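Alpha,alpha-trehalose-phosphate synthase (UDP-forming) (Burkholderia xenovorans, PDB 5V0T) is a glycosyltransferase of family 20 with the two-domain GT-B architecture, here holding uridine-5'-diphosphate and 6-O-phosphono-alpha-D-glucopyranose. Local coordinates at residues 93-98 and 278-283; 105-110 and 175-180; 285-290 and 307-312; 165-170 and 201-206. All coordinates share one frame; numbering follows the deposited sequence. Where two conformers were deposited one is given.

The four contacts follow the two-domain GT-B layout. Interactions 2 and 4 lie beside the mixed sheet of the N-terminal half, and their segments alternate along the chain. Interaction 3 lies on the six-stranded parallel sheet of the C-terminal half and comes last in sequence. Interaction 1 joins the halves, pairing the end of helix 79-98 with the loop after strand 270-275. It also touches each of the others: centres are about 15 Å from interaction 2 and about 16 Å from interactions 3 and 4. Interactions 2 and 3 do not touch, with centres about 31 Å apart. The ligand-lining residues Trp95 and Lys282 thus sit where the halves meet.

Interaction 1: 93-98 and 278-283; sequences TLWPAF and LDYSKG. With UDP (uridine-5'-diphosphate), chain I.
Helix 93-98 and loop 278-283 stay well apart in their backbones, 8.0 Å at the nearest CA pair, Pro96 and Ser281, and side chains bridge the gap. Trp95 makes the main polar link. Its NE1 donates to Asp279 OD1 at 3.1 Å with an N-H...O angle of 146°. The carboxylate oxygen is met on its syn side, tilted from the indole plane. Ser281 N holds the anti side of the same OD1 at 2.9 Å, which makes an Asx turn. The other oxygen, OD2, bonds Tyr321 and forms a salt bridge with Arg277, so both oxygens of Asp279 are engaged. Tyr280 and Trp95 lie alongside with their side chains running in opposite senses, Tyr280 OH 3.3 Å from Trp95 CD1, near the indole plane. The same OH lies 3.5 Å from Pro96 CB. Lys282 serves the second ligand: bent about its CB-CG bond (chi2 -73°), it brings NZ to within 2.8 Å of O2B of uridine-5'-diphosphate, and also bonds O3A. Asp376 pairs with this amine. Trp95 itself touches 6-O-phosphono-alpha-D-glucopyranose. The doubly gripped OD1 therefore ties an indole of one ligand pocket to a loop that holds the diphosphate of the other.

Interaction 2: 105-110 and 175-180; sequences LQYDRH and AVPPHR. With FMT (formic acid), chain U.
Val176 O takes the N-H of His179 at 2.9 Å and closes a type I beta turn. The two central residues of that turn, Pro177 and Pro178, are the ones that meet Tyr107. The turn leads directly into helix 179-186, with Pro178 at its N-cap position. Tyr107 comes from the loop that precedes helix 109-126. Its CG stands anti to the backbone N (chi1 175°), which sends the ring across to the prolines. Pro177 lies over one face of the phenol. Its CG is 3.9 Å from the ring centroid and 19° off the normal, a CH-pi contact. Pro178 approaches obliquely, with its CD 3.5 Å from Tyr107 CE1. The opposite face of the phenol meets the backbone N of Arg109, offset toward the rim. Leu105 makes a second, smaller contact. Its CD1 reaches Val176 CG2 at 4.1 Å, the two side chains crossing at about a right angle. The same methyl lies 4.2 Å from Ala175 CB. Ala97 of helix 79-98 packs against both Leu105 and Val176, and Phe112 against both Tyr107 and Pro178. On the backbone of the loop, Tyr107 N donates to O1 of a formic acid at 3.0 Å, nearly straight at 171°. This molecule probably comes from the crystallisation liquor. Between the two segments the contact is apolar: an aromatic face on Pro177, with Pro178 beside it, and a leucine methyl on an alanine and a valine. It rests on van der Waals and CH-pi packing, so shape rather than directed polar bonds holds it.

Interaction 3: 285-290 and 307-312; sequences VERFRA and FLQIAP
Phe307 begins the contact by reaching from its strand to Arg287 and Phe288 of the overlying helix. The pair belongs to a beta-alpha-beta unit: strand 270-275, helix 284-297, strand 305-310. The short axes of 285-290 and 307-310 run nearly antiparallel, at 170°, and come within 11.2 Å. Phe307 turns an edge toward the face of Phe288 in an offset edge-to-face pair. The ring centroids are 5.3 Å apart. The planes stand at 75°. Phe307 CE2 comes to 3.5 Å from Phe288 CD1. Phe307 CZ also meets the aliphatic part of Arg287, at 3.8 Å from CD. Leu308, next along, hydrogen-bonds through its backbone to strand 270-275 of the parallel sheet. Gln309 then returns to the helix side. Its chain bends at chi2 (74°), and CB and CG pack against Phe288, with CG at the edge of the ring and in its plane. Gln309 OE1 takes a weak bond from Arg287 NH1 at 3.3 Å. Asp276 is the stronger partner of both groups: its OD1 forms a salt bridge with Arg287 NH1 and accepts from Gln309 NE2. Thr372 accepts from Arg287 NE. At Ile310, the backbone O receives Gln309 NE2 at 3.0 Å, from above the carbonyl plane.

Interaction 4: 165-170 and 201-206; sequences IPFPAS and RAFCDY
Phe167 and Phe203 both hold CG anti to the backbone N, with chi1 at -164° and 172°, and this brings their rings together between loop and helix. Phe203 directs an edge at the face of Phe167. The planes are nearly perpendicular, at 88°, and the centroids are 5.7 Å apart. Closer to the helix backbone, Phe203 CB stands over the centre of the Phe167 ring, 4.1 Å from its centroid, in a CH-pi contact. Ala202 fills the neighbouring position. Its methyl group lies at the edge of the Phe167 ring and packs against the loop backbone, 3.3 Å from Pro168 O and 3.4 Å from Phe167 O. Phe194 and Leu186 add to the apolar surroundings of both phenyl rings. The loop follows strand 159-162 of the mixed sheet in the N-terminal half of the GT-B fold. It ends at Ala169, the N-cap of helix 170-173, whose first residue, Ser170, is bound to helix 197-209. Ser170 makes the polar part of the contact. Its OG, placed between the backbone N and the carbonyl carbon, donates to Asp205 OD2 at 2.8 Å. It meets that oxygen from above the carboxylate plane. A water accepts from Ser170 N at 2.9 Å and donates to the same OD2, giving the oxygen two donors. The serine CB also rests 3.9 Å from Tyr206 CB. The tyrosine OH bonds His179 ND1.

Interaction 1: 93-98 and 278-283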
# COMPACT_ATOMS: atom_id res chain seq x y z
N THR A 93 3.54 15.56 5.64
CA THR A 93 4.75 15.84 4.89
C THR A 93 5.17 14.66 4.03
O THR A 93 5.21 14.78 2.80
CB THR A 93 5.90 16.23 5.83
OG1 THR A 93 5.53 17.41 6.56
CG2 THR A 93 7.18 16.50 5.03
N LEU A 94 5.47 13.51 4.65
CA LEU A 94 6.09 12.40 3.92
C LEU A 94 5.12 11.77 2.94
O LEU A 94 5.47 11.54 1.78
CB LEU A 94 6.61 11.34 4.90
CG LEU A 94 7.82 11.76 5.75
CD1 LEU A 94 8.31 10.63 6.69
CD2 LEU A 94 8.94 12.29 4.86
N TRP A 95 3.91 11.44 3.40
CA TRP A 95 2.96 10.77 2.51
C TRP A 95 2.69 11.58 1.25
O TRP A 95 2.84 11.02 0.15
CB TRP A 95 1.65 10.44 3.24
CG TRP A 95 0.65 9.75 2.33
CD1 TRP A 95 -0.29 10.35 1.56
CD2 TRP A 95 0.53 8.34 2.10
NE1 TRP A 95 -1.00 9.40 0.85
CE2 TRP A 95 -0.53 8.16 1.18
CE3 TRP A 95 1.19 7.21 2.60
CZ2 TRP A 95 -0.93 6.89 0.73
CZ3 TRP A 95 0.78 5.94 2.17
CH2 TRP A 95 -0.26 5.80 1.23
N PRO A 96 2.31 12.87 1.32
CA PRO A 96 2.09 13.60 0.06
C PRO A 96 3.36 13.74 -0.77
O PRO A 96 3.29 13.61 -2.00
CB PRO A 96 1.55 14.96 0.53
CG PRO A 96 1.92 15.06 1.97
CD PRO A 96 1.95 13.67 2.50
N ALA A 97 4.52 13.97 -0.13
CA ALA A 97 5.74 14.21 -0.89
C ALA A 97 6.17 12.97 -1.66
O ALA A 97 6.53 13.05 -2.84
CB ALA A 97 6.87 14.66 0.04
N PHE A 98 6.13 11.81 -1.00
CA PHE A 98 6.56 10.55 -1.61
C PHE A 98 5.55 10.04 -2.63
O PHE A 98 5.91 9.20 -3.47
CB PHE A 98 6.77 9.48 -0.53
CG PHE A 98 8.06 9.62 0.25
CD1 PHE A 98 8.49 10.86 0.73
CD2 PHE A 98 8.82 8.50 0.55
CE1 PHE A 98 9.66 10.98 1.45
CE2 PHE A 98 10.00 8.60 1.28
CZ PHE A 98 10.42 9.84 1.74
N LEU A 278 -9.94 5.93 0.82
CA LEU A 278 -10.27 7.18 0.12
C LEU A 278 -9.12 8.17 0.36
O LEU A 278 -9.21 9.15 1.11
CB LEU A 278 -11.63 7.72 0.54
CG LEU A 278 -12.38 8.50 -0.56
CD1 LEU A 278 -13.80 8.89 -0.14
CD2 LEU A 278 -11.61 9.78 -0.97
N ASP A 279 -8.03 7.89 -0.33
CA ASP A 279 -6.79 8.64 -0.27
C ASP A 279 -6.62 9.41 -1.58
O ASP A 279 -6.97 8.91 -2.65
CB ASP A 279 -5.63 7.66 -0.04
CG ASP A 279 -4.35 8.34 0.42
OD1 ASP A 279 -3.85 9.25 -0.28
OD2 ASP A 279 -3.86 7.96 1.50
N TYR A 280 -6.07 10.63 -1.51
CA TYR A 280 -5.81 11.36 -2.76
C TYR A 280 -4.78 10.65 -3.65
O TYR A 280 -4.73 10.91 -4.85
CB TYR A 280 -5.38 12.80 -2.46
CG TYR A 280 -4.31 12.96 -1.41
CD1 TYR A 280 -2.99 12.65 -1.67
CD2 TYR A 280 -4.63 13.41 -0.13
CE1 TYR A 280 -1.99 12.81 -0.70
CE2 TYR A 280 -3.66 13.56 0.84
CZ TYR A 280 -2.35 13.26 0.55
OH TYR A 280 -1.41 13.43 1.54
N SER A 281 -3.98 9.75 -3.10
CA SER A 281 -3.04 9.00 -3.93
C SER A 281 -3.73 8.03 -4.89
O SER A 281 -3.09 7.58 -5.85
CB SER A 281 -2.08 8.20 -3.04
OG SER A 281 -2.81 7.16 -2.39
N LYS A 282 -5.01 7.70 -4.67
CA LYS A 282 -5.65 6.60 -5.39
C LYS A 282 -6.30 7.03 -6.71
O LYS A 282 -6.87 6.18 -7.42
CB LYS A 282 -6.67 5.93 -4.48
CG LYS A 282 -6.02 5.36 -3.20
CD LYS A 282 -5.19 4.10 -3.49
CE LYS A 282 -4.54 3.53 -2.20
NZ LYS A 282 -3.64 2.35 -2.48
N GLY A 283 -6.20 8.30 -7.08
CA GLY A 283 -6.74 8.78 -8.35
C GLY A 283 -8.22 8.53 -8.54
O GLY A 283 -8.65 8.24 -9.66
N1 UDP I . -8.76 -3.86 2.46
C2 UDP I . -9.58 -4.47 3.41
N3 UDP I . -10.81 -3.89 3.57
C4 UDP I . -11.30 -2.79 2.90
C5 UDP I . -10.40 -2.22 1.93
C6 UDP I . -9.19 -2.77 1.74
O2 UDP I . -9.24 -5.43 4.06
O4 UDP I . -12.44 -2.38 3.16
C1' UDP I . -7.44 -4.45 2.24
C2' UDP I . -7.23 -4.96 0.82
O2' UDP I . -7.74 -6.27 0.70
C3' UDP I . -5.70 -4.90 0.71
C4' UDP I . -5.36 -3.66 1.54
O4' UDP I . -6.47 -3.45 2.44
O3' UDP I . -5.07 -6.04 1.28
C5' UDP I . -5.09 -2.40 0.75
O5' UDP I . -3.72 -2.46 0.31
PA UDP I . -3.25 -1.69 -0.99
O1A UDP I . -4.20 -1.92 -2.14
O2A UDP I . -1.83 -2.08 -1.22
O3A UDP I . -3.36 -0.15 -0.63
PB UDP I . -3.07 0.73 0.66
O1B UDP I . -1.91 0.00 1.34
O2B UDP I . -2.57 2.06 0.06
O3B UDP I . -4.28 0.86 1.51

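Interaction 2: 105-110 and 175-180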
# COMPACT_ATOMS: atom_id res chain seq x y z
N LEU A 105 1.84 18.85 0.34
CA LEU A 105 2.82 18.84 1.41
C LEU A 105 2.65 20.05 2.33
O LEU A 105 2.54 21.19 1.88
CB LEU A 105 4.23 18.81 0.81
CG LEU A 105 5.45 18.51 1.68
CD1 LEU A 105 6.61 18.16 0.79
CD2 LEU A 105 5.81 19.71 2.54
N GLN A 106 2.58 19.78 3.62
CA GLN A 106 2.76 20.81 4.63
C GLN A 106 3.97 20.43 5.47
O GLN A 106 4.29 19.25 5.62
CB GLN A 106 1.52 20.95 5.51
CG GLN A 106 0.33 21.54 4.77
CD GLN A 106 -0.95 21.41 5.56
OE1 GLN A 106 -0.99 20.76 6.61
NE2 GLN A 106 -2.02 22.03 5.07
N TYR A 107 4.67 21.44 5.98
CA TYR A 107 5.85 21.18 6.77
C TYR A 107 5.80 22.06 8.00
O TYR A 107 5.51 23.25 7.89
CB TYR A 107 7.14 21.46 5.99
CG TYR A 107 8.38 21.33 6.84
CD1 TYR A 107 8.76 20.09 7.33
CD2 TYR A 107 9.16 22.44 7.17
CE1 TYR A 107 9.89 19.94 8.11
CE2 TYR A 107 10.30 22.30 7.96
CZ TYR A 107 10.65 21.05 8.42
OH TYR A 107 11.76 20.88 9.19
N ASP A 108 6.07 21.47 9.17
CA ASP A 108 6.19 22.24 10.40
C ASP A 108 7.39 21.71 11.17
O ASP A 108 7.45 20.51 11.48
CB ASP A 108 4.90 22.15 11.23
CG ASP A 108 4.99 22.91 12.56
OD1 ASP A 108 5.95 22.70 13.31
OD2 ASP A 108 4.10 23.72 12.86
N ARG A 109 8.35 22.59 11.44
CA ARG A 109 9.57 22.21 12.14
C ARG A 109 9.28 21.50 13.45
O ARG A 109 9.94 20.51 13.79
CB ARG A 109 10.40 23.46 12.41
CG ARG A 109 11.79 23.46 11.86
CD ARG A 109 12.48 24.75 12.27
NE ARG A 109 13.10 25.42 11.13
CZ ARG A 109 13.47 26.69 11.12
NH1 ARG A 109 14.04 27.20 10.04
NH2 ARG A 109 13.27 27.45 12.19
N HIS A 110 8.30 22.01 14.20
CA HIS A 110 7.93 21.43 15.48
C HIS A 110 7.36 20.02 15.31
O HIS A 110 7.59 19.14 16.15
CB HIS A 110 6.92 22.34 16.17
CG HIS A 110 6.95 22.29 17.66
ND1 HIS A 110 7.99 22.81 18.41
CD2 HIS A 110 6.06 21.78 18.56
CE1 HIS A 110 7.74 22.62 19.69
NE2 HIS A 110 6.58 22.00 19.81
N ALA A 175 11.77 18.68 -2.03
CA ALA A 175 10.72 19.51 -1.46
C ALA A 175 10.54 19.27 0.03
O ALA A 175 9.98 20.13 0.72
CB ALA A 175 9.39 19.25 -2.18
N VAL A 176 10.96 18.12 0.55
CA VAL A 176 10.89 17.85 1.98
C VAL A 176 12.09 18.56 2.62
O VAL A 176 13.23 18.14 2.38
CB VAL A 176 10.92 16.33 2.27
CG1 VAL A 176 10.88 16.05 3.77
CG2 VAL A 176 9.77 15.62 1.56
N PRO A 177 11.89 19.62 3.40
CA PRO A 177 13.04 20.43 3.83
C PRO A 177 14.10 19.61 4.55
O PRO A 177 15.29 19.75 4.24
CB PRO A 177 12.39 21.50 4.73
CG PRO A 177 11.04 21.69 4.08
CD PRO A 177 10.61 20.26 3.76
N PRO A 178 13.73 18.67 5.48
CA PRO A 178 14.79 17.84 6.10
C PRO A 178 15.16 16.59 5.30
O PRO A 178 15.51 15.57 5.90
CB PRO A 178 14.18 17.46 7.46
CG PRO A 178 12.73 17.41 7.20
CD PRO A 178 12.44 18.47 6.17
N HIS A 179 15.14 16.66 3.97
CA HIS A 179 15.46 15.49 3.15
C HIS A 179 16.83 14.89 3.50
O HIS A 179 16.99 13.66 3.54
CB HIS A 179 15.41 15.85 1.65
CG HIS A 179 16.26 17.03 1.27
ND1 HIS A 179 17.60 16.91 0.98
CD2 HIS A 179 15.96 18.34 1.12
CE1 HIS A 179 18.10 18.10 0.69
NE2 HIS A 179 17.12 18.99 0.77
N ARG A 180 17.82 15.74 3.78
CA ARG A 180 19.17 15.22 4.04
C ARG A 180 19.23 14.45 5.35
O ARG A 180 19.88 13.40 5.42
CB ARG A 180 20.18 16.37 4.04
CG ARG A 180 21.62 15.91 4.32
CD ARG A 180 22.61 17.07 4.21
NE ARG A 180 23.98 16.66 4.52
CZ ARG A 180 24.86 16.25 3.61
NH1 ARG A 180 26.08 15.90 3.98
NH2 ARG A 180 24.53 16.20 2.32
C FMT U . 4.41 24.28 4.42
O1 FMT U . 3.57 24.12 5.32
O2 FMT U . 4.30 25.08 3.48

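Interaction 3: 285-290 and 307-312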
# COMPACT_ATOMS: atom_id res chain seq x y z
N VAL A 285 -10.91 10.59 -8.36
CA VAL A 285 -11.65 11.54 -9.20
C VAL A 285 -11.43 11.21 -10.67
O VAL A 285 -12.38 11.16 -11.45
CB VAL A 285 -11.26 12.99 -8.87
CG1 VAL A 285 -11.83 13.97 -9.95
CG2 VAL A 285 -11.79 13.38 -7.49
N GLU A 286 -10.17 10.97 -11.06
CA GLU A 286 -9.90 10.63 -12.46
C GLU A 286 -10.59 9.33 -12.84
O GLU A 286 -11.10 9.18 -13.96
CB GLU A 286 -8.39 10.50 -12.70
CG GLU A 286 -7.60 11.82 -12.58
CD GLU A 286 -7.26 12.19 -11.15
OE1 GLU A 286 -7.68 11.47 -10.22
OE2 GLU A 286 -6.55 13.19 -10.94
N ARG A 287 -10.58 8.37 -11.92
CA ARG A 287 -11.24 7.08 -12.14
C ARG A 287 -12.73 7.25 -12.39
O ARG A 287 -13.30 6.63 -13.31
CB ARG A 287 -10.99 6.22 -10.91
CG ARG A 287 -11.52 4.86 -11.00
CD ARG A 287 -11.18 4.03 -9.82
NE ARG A 287 -9.77 4.07 -9.44
CZ ARG A 287 -9.32 3.46 -8.36
NH1 ARG A 287 -10.19 2.80 -7.62
NH2 ARG A 287 -8.02 3.52 -8.00
N PHE A 288 -13.40 8.07 -11.58
CA PHE A 288 -14.82 8.33 -11.79
C PHE A 288 -15.05 9.05 -13.12
O PHE A 288 -16.00 8.73 -13.84
CB PHE A 288 -15.40 9.16 -10.63
CG PHE A 288 -15.72 8.36 -9.37
CD1 PHE A 288 -14.97 7.24 -9.01
CD2 PHE A 288 -16.77 8.76 -8.55
CE1 PHE A 288 -15.26 6.53 -7.84
CE2 PHE A 288 -17.07 8.05 -7.37
CZ PHE A 288 -16.31 6.93 -7.02
N ARG A 289 -14.20 10.02 -13.45
CA ARG A 289 -14.36 10.76 -14.69
C ARG A 289 -14.20 9.87 -15.92
O ARG A 289 -14.84 10.11 -16.95
CB ARG A 289 -13.37 11.93 -14.73
CG ARG A 289 -13.74 12.99 -13.70
CD ARG A 289 -12.84 14.22 -13.70
NE ARG A 289 -13.37 15.16 -12.71
CZ ARG A 289 -12.84 16.34 -12.42
NH1 ARG A 289 -11.75 16.77 -13.04
NH2 ARG A 289 -13.41 17.10 -11.49
N ALA A 290 -13.35 8.85 -15.85
CA ALA A 290 -13.21 7.97 -17.01
C ALA A 290 -14.39 7.01 -17.14
O ALA A 290 -14.76 6.65 -18.26
CB ALA A 290 -11.89 7.19 -16.91
N PHE A 307 -20.59 0.48 -11.53
CA PHE A 307 -19.25 0.68 -11.00
C PHE A 307 -19.40 0.70 -9.48
O PHE A 307 -19.99 1.63 -8.91
CB PHE A 307 -18.65 1.97 -11.57
CG PHE A 307 -17.34 2.39 -10.96
CD1 PHE A 307 -16.50 1.49 -10.31
CD2 PHE A 307 -16.94 3.73 -11.05
CE1 PHE A 307 -15.30 1.91 -9.73
CE2 PHE A 307 -15.73 4.16 -10.47
CZ PHE A 307 -14.91 3.25 -9.82
N LEU A 308 -18.92 -0.35 -8.83
CA LEU A 308 -18.85 -0.43 -7.38
C LEU A 308 -17.51 0.12 -6.91
O LEU A 308 -16.45 -0.45 -7.20
CB LEU A 308 -19.04 -1.89 -6.94
CG LEU A 308 -18.84 -2.15 -5.44
CD1 LEU A 308 -19.87 -1.41 -4.59
CD2 LEU A 308 -18.86 -3.66 -5.15
N GLN A 309 -17.53 1.25 -6.18
CA GLN A 309 -16.34 1.80 -5.54
C GLN A 309 -16.50 1.66 -4.04
O GLN A 309 -17.30 2.39 -3.42
CB GLN A 309 -16.10 3.26 -5.92
CG GLN A 309 -14.95 3.90 -5.10
CD GLN A 309 -13.58 3.41 -5.57
OE1 GLN A 309 -13.21 3.63 -6.71
NE2 GLN A 309 -12.83 2.74 -4.68
N ILE A 310 -15.78 0.73 -3.45
CA ILE A 310 -15.68 0.65 -2.00
C ILE A 310 -14.50 1.53 -1.59
O ILE A 310 -13.37 1.33 -2.05
CB ILE A 310 -15.50 -0.80 -1.54
CG1 ILE A 310 -16.76 -1.59 -1.88
CG2 ILE A 310 -15.23 -0.86 -0.02
CD1 ILE A 310 -16.72 -3.10 -1.47
N ALA A 311 -14.78 2.55 -0.78
CA ALA A 311 -13.79 3.58 -0.46
C ALA A 311 -13.80 3.87 1.03
O ALA A 311 -14.39 4.85 1.48
CB ALA A 311 -14.05 4.86 -1.26
N PRO A 312 -13.16 3.02 1.84
CA PRO A 312 -13.28 3.16 3.28
C PRO A 312 -12.64 4.45 3.77
O PRO A 312 -11.67 4.96 3.16
CB PRO A 312 -12.54 1.93 3.84
CG PRO A 312 -11.93 1.25 2.70
CD PRO A 312 -12.59 1.71 1.46

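Interaction 4: 165-170 and 201-206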
# COMPACT_ATOMS: atom_id res chain seq x y z
N ILE A 165 5.81 2.52 0.50
CA ILE A 165 5.34 3.56 -0.41
C ILE A 165 6.44 3.84 -1.44
O ILE A 165 7.56 3.34 -1.28
CB ILE A 165 4.94 4.82 0.38
CG1 ILE A 165 6.17 5.47 1.03
CG2 ILE A 165 3.86 4.46 1.43
CD1 ILE A 165 5.85 6.81 1.71
N PRO A 166 6.17 4.59 -2.51
CA PRO A 166 7.23 4.83 -3.49
C PRO A 166 8.38 5.61 -2.86
O PRO A 166 8.19 6.36 -1.90
CB PRO A 166 6.53 5.67 -4.58
CG PRO A 166 5.08 5.47 -4.35
CD PRO A 166 4.91 5.25 -2.89
N PHE A 167 9.59 5.41 -3.38
CA PHE A 167 10.65 6.39 -3.09
C PHE A 167 10.68 7.42 -4.21
O PHE A 167 10.94 7.05 -5.36
CB PHE A 167 12.01 5.74 -2.93
CG PHE A 167 13.02 6.65 -2.26
CD1 PHE A 167 13.69 7.62 -2.98
CD2 PHE A 167 13.22 6.58 -0.88
CE1 PHE A 167 14.60 8.46 -2.35
CE2 PHE A 167 14.12 7.42 -0.25
CZ PHE A 167 14.81 8.36 -0.98
N PRO A 168 10.42 8.69 -3.94
CA PRO A 168 10.25 9.66 -5.02
C PRO A 168 11.57 10.02 -5.68
O PRO A 168 12.64 9.92 -5.07
CB PRO A 168 9.64 10.87 -4.33
CG PRO A 168 10.25 10.81 -2.94
CD PRO A 168 10.21 9.32 -2.62
N ALA A 169 11.48 10.43 -6.94
CA ALA A 169 12.60 11.02 -7.65
C ALA A 169 13.32 12.02 -6.76
O ALA A 169 12.69 12.74 -5.97
CB ALA A 169 12.10 11.70 -8.93
N SER A 170 14.65 12.05 -6.85
CA SER A 170 15.41 12.93 -5.96
C SER A 170 14.93 14.38 -6.04
O SER A 170 14.87 15.07 -5.01
CB SER A 170 16.91 12.84 -6.27
OG SER A 170 17.20 13.32 -7.56
N ARG A 201 16.28 3.08 -7.83
CA ARG A 201 17.01 4.03 -8.67
C ARG A 201 16.89 5.46 -8.13
O ARG A 201 17.87 6.21 -8.13
CB ARG A 201 16.49 3.94 -10.11
CG ARG A 201 17.32 4.71 -11.14
CD ARG A 201 16.94 4.32 -12.58
NE ARG A 201 15.58 4.72 -12.93
CZ ARG A 201 14.62 3.86 -13.27
NH1 ARG A 201 14.87 2.56 -13.32
NH2 ARG A 201 13.41 4.30 -13.58
N ALA A 202 15.69 5.84 -7.67
CA ALA A 202 15.49 7.18 -7.13
C ALA A 202 16.32 7.39 -5.87
O ALA A 202 16.93 8.46 -5.70
CB ALA A 202 14.01 7.43 -6.84
N PHE A 203 16.35 6.39 -4.99
CA PHE A 203 17.21 6.47 -3.81
C PHE A 203 18.67 6.66 -4.22
O PHE A 203 19.36 7.55 -3.70
CB PHE A 203 17.05 5.21 -2.95
CG PHE A 203 18.04 5.12 -1.81
CD1 PHE A 203 17.85 5.88 -0.66
CD2 PHE A 203 19.15 4.30 -1.90
CE1 PHE A 203 18.78 5.80 0.39
CE2 PHE A 203 20.09 4.22 -0.86
CZ PHE A 203 19.90 4.97 0.29
N CYS A 204 19.16 5.84 -5.16
CA CYS A 204 20.56 5.95 -5.57
C CYS A 204 20.84 7.28 -6.25
O CYS A 204 21.93 7.85 -6.08
CB CYS A 204 20.95 4.80 -6.49
SG CYS A 204 20.87 3.19 -5.69
N ASP A 205 19.87 7.80 -7.00
CA ASP A 205 20.03 9.11 -7.63
C ASP A 205 20.24 10.20 -6.58
O ASP A 205 21.09 11.08 -6.75
CB ASP A 205 18.79 9.41 -8.49
CG ASP A 205 18.99 10.59 -9.42
OD1 ASP A 205 20.02 10.62 -10.14
OD2 ASP A 205 18.12 11.48 -9.45
N TYR A 206 19.48 10.16 -5.48
CA TYR A 206 19.71 11.12 -4.40
C TYR A 206 21.10 10.93 -3.79
O TYR A 206 21.84 11.91 -3.60
CB TYR A 206 18.62 10.99 -3.32
CG TYR A 206 18.77 12.03 -2.22
CD1 TYR A 206 19.67 11.84 -1.17
CD2 TYR A 206 18.03 13.20 -2.23
CE1 TYR A 206 19.84 12.79 -0.17
CE2 TYR A 206 18.17 14.14 -1.23
CZ TYR A 206 19.08 13.93 -0.20
OH TYR A 206 19.24 14.88 0.79
O HOH W 1 15.52 10.66 -9.21